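Aldolase (PDB 6VOQ) belongs to the class II aldolase and adducin family and carries a bound zinc ion. Local coordinates at residues 43-48 and 72-77. Numbering follows the deposited sequence.
With ZN (zinc ion), chain B.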
ATOM      1  N   THR A  43      14.840 -12.202 -16.989  1.00 30.81           N
ATOM      2  CA  THR A  43      15.382 -10.978 -16.428  1.00 26.81           C
ATOM      3  C   THR A  43      16.817 -11.216 -15.963  1.00 31.20           C
ATOM      4  O   THR A  43      17.130 -12.277 -15.419  1.00 32.43           O
ATOM      5  CB  THR A  43      14.517 -10.476 -15.262  1.00 28.04           C
ATOM      6  OG1 THR A  43      14.459 -11.463 -14.234  1.00 28.75           O
ATOM      7  CG2 THR A  43      13.107 -10.194 -15.724  1.00 24.93           C
ATOM      8  N   PRO A  44      17.715 -10.265 -16.178  1.00 41.59           N
ATOM      9  CA  PRO A  44      19.136 -10.528 -15.928  1.00 38.45           C
ATOM     10  C   PRO A  44      19.456 -10.533 -14.440  1.00 40.28           C
ATOM     11  O   PRO A  44      18.641 -10.180 -13.584  1.00 43.20           O
ATOM     12  CB  PRO A  44      19.841  -9.386 -16.665  1.00 40.43           C
ATOM     13  CG  PRO A  44      18.838  -8.289 -16.714  1.00 38.17           C
ATOM     14  CD  PRO A  44      17.490  -8.949 -16.806  1.00 37.92           C
ATOM     15  N   THR A  45      20.675 -10.969 -14.142  1.00 41.84           N
ATOM     16  CA  THR A  45      21.152 -11.042 -12.767  1.00 42.21           C
ATOM     17  C   THR A  45      21.225  -9.653 -12.133  1.00 52.18           C
ATOM     18  O   THR A  45      21.392  -8.639 -12.816  1.00 54.83           O
ATOM     19  CB  THR A  45      22.527 -11.716 -12.727  1.00 39.99           C
ATOM     20  OG1 THR A  45      22.944 -11.898 -11.372  1.00 42.55           O
ATOM     21  CG2 THR A  45      23.569 -10.874 -13.470  1.00 50.74           C
ATOM     22  N   GLY A  46      21.078  -9.615 -10.810  1.00 57.57           N
ATOM     23  CA  GLY A  46      21.204  -8.381 -10.058  1.00 68.28           C
ATOM     24  C   GLY A  46      20.319  -7.260 -10.561  1.00 73.75           C
ATOM     25  O   GLY A  46      20.629  -6.076 -10.384  1.00 84.44           O
ATOM     26  N   ALA A  47      19.210  -7.625 -11.191  1.00 66.45           N
ATOM     27  CA  ALA A  47      18.310  -6.670 -11.811  1.00 60.14           C
ATOM     28  C   ALA A  47      17.209  -6.257 -10.846  1.00 60.40           C
ATOM     29  O   ALA A  47      16.910  -6.943  -9.865  1.00 64.51           O
ATOM     30  CB  ALA A  47      17.693  -7.256 -13.081  1.00 52.41           C
ATOM     31  N   CYS A  48      16.610  -5.110 -11.146  1.00 54.00           N
ATOM     32  CA  CYS A  48      15.471  -4.582 -10.412  1.00 51.79           C
ATOM     33  C   CYS A  48      14.288  -4.530 -11.369  1.00 47.95           C
ATOM     34  O   CYS A  48      14.369  -3.895 -12.426  1.00 50.28           O
ATOM     35  CB  CYS A  48      15.789  -3.196  -9.834  1.00 51.39           C
ATOM     36  SG  CYS A  48      14.376  -2.250  -9.228  1.00 59.32           S
ATOM     37  N   PRO A  72      21.933 -14.243 -17.147  1.00 37.84           N
ATOM     38  CA  PRO A  72      20.614 -14.423 -16.535  1.00 33.18           C
ATOM     39  C   PRO A  72      20.684 -14.410 -15.017  1.00 32.70           C
ATOM     40  O   PRO A  72      21.732 -14.629 -14.406  1.00 36.00           O
ATOM     41  CB  PRO A  72      20.171 -15.799 -17.046  1.00 36.97           C
ATOM     42  CG  PRO A  72      21.440 -16.497 -17.386  1.00 36.15           C
ATOM     43  CD  PRO A  72      22.330 -15.425 -17.935  1.00 37.46           C
ATOM     44  N   SER A  73      19.532 -14.144 -14.412  1.00 31.27           N
ATOM     45  CA  SER A  73      19.360 -14.343 -12.983  1.00 35.06           C
ATOM     46  C   SER A  73      19.801 -15.747 -12.599  1.00 43.38           C
ATOM     47  O   SER A  73      19.567 -16.710 -13.335  1.00 48.01           O
ATOM     48  CB  SER A  73      17.893 -14.131 -12.607  1.00 34.59           C
ATOM     49  OG  SER A  73      17.697 -14.335 -11.218  1.00 51.99           O
ATOM     50  N   LYS A  74      20.461 -15.863 -11.446  1.00 44.75           N
ATOM     51  CA  LYS A  74      20.851 -17.185 -10.966  1.00 43.27           C
ATOM     52  C   LYS A  74      19.645 -18.083 -10.680  1.00 42.25           C
ATOM     53  O   LYS A  74      19.768 -19.310 -10.750  1.00 41.07           O
ATOM     54  CB  LYS A  74      21.727 -17.042  -9.720  1.00 48.12           C
ATOM     55  CG  LYS A  74      22.874 -16.075  -9.933  1.00 56.81           C
ATOM     56  CD  LYS A  74      23.658 -15.826  -8.672  1.00 62.95           C
ATOM     57  CE  LYS A  74      24.917 -16.674  -8.650  1.00 75.64           C
ATOM     58  NZ  LYS A  74      25.597 -16.617  -7.323  1.00 80.74           N
ATOM     59  N   GLU A  75      18.480 -17.506 -10.390  1.00 28.78           N
ATOM     60  CA  GLU A  75      17.301 -18.316 -10.119  1.00 38.63           C
ATOM     61  C   GLU A  75      16.646 -18.855 -11.382  1.00 43.10           C
ATOM     62  O   GLU A  75      15.717 -19.672 -11.280  1.00 44.86           O
ATOM     63  CB  GLU A  75      16.296 -17.506  -9.302  1.00 32.80           C
ATOM     64  CG  GLU A  75      16.897 -16.991  -8.013  1.00 42.03           C
ATOM     65  CD  GLU A  75      15.883 -16.369  -7.094  1.00 46.21           C
ATOM     66  OE1 GLU A  75      15.460 -17.055  -6.138  1.00 55.16           O
ATOM     67  OE2 GLU A  75      15.513 -15.197  -7.324  1.00 45.07           O
ATOM     68  N   VAL A  76      17.116 -18.438 -12.561  1.00 35.15           N
ATOM     69  CA  VAL A  76      16.614 -18.998 -13.811  1.00 42.34           C
ATOM     70  C   VAL A  76      16.922 -20.486 -13.892  1.00 43.95           C
ATOM     71  O   VAL A  76      16.240 -21.223 -14.613  1.00 44.40           O
ATOM     72  CB  VAL A  76      17.195 -18.211 -15.008  1.00 42.47           C
ATOM     73  CG1 VAL A  76      16.799 -18.840 -16.342  1.00 37.71           C
ATOM     74  CG2 VAL A  76      16.728 -16.759 -14.947  1.00 40.62           C
ATOM     75  N   THR A  77      17.920 -20.947 -13.132  1.00 40.03           N
ATOM     76  CA  THR A  77      18.198 -22.375 -13.024  1.00 41.03           C
ATOM     77  C   THR A  77      16.940 -23.171 -12.687  1.00 39.76           C
ATOM     78  O   THR A  77      16.652 -24.190 -13.326  1.00 45.51           O
ATOM     79  CB  THR A  77      19.281 -22.622 -11.973  1.00 44.72           C
ATOM     80  OG1 THR A  77      20.493 -21.976 -12.377  1.00 50.73           O
ATOM     81  CG2 THR A  77      19.553 -24.111 -11.845  1.00 51.01           C
TER
HETATM   82 ZN    ZN B 301      13.977 -15.846  -4.943  1.00 44.91          ZN
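Ser73 N donates to Thr43 O at 3.2 Å, meeting the oxygen in the carbonyl plane with an N-H...O angle of 153°. The bond illustrates how one backbone link can join two segments just ahead of a metal-binding residue: it belongs to a single beta bridge pairing Pro44 with Pro72, whose CB atoms are both directed away from the partner segment. Ser73 CB lies 3.5 Å from the same Thr43 O, while Thr45 reaches segment 72-77 through CB, 3.5 Å from Pro72 O. After Thr45 and Ser73 the segments diverge. Pro44 to Ala47 forms a type II turn with Gly46 at positive phi, and Ser73 to Val76 a type I turn leading into a helix. With OG anti to its own nitrogen (chi1 179°), the Ser73 hydroxyl lies over the turn's own backbone and accepts a weak capping bond from Glu75 N at 3.4 Å. This cap is consistent with helping to position Glu75, whose OE1 holds the zinc ion in a site completed by His94, His96 and His161, and whose OE2 receives a weak hydrogen bond from Asn30. Thr43 OG1 is hydrogen-bonded to Leu31 N, which ties segment 43-48 to strand 30-34. The contact thus joins the loop after strand 40-42 to the entrance of helix 76-83, with Pro44 and Pro72 both resting on Ser58 of strand 58-60 and Thr43 touching helix 4-20 through Met11.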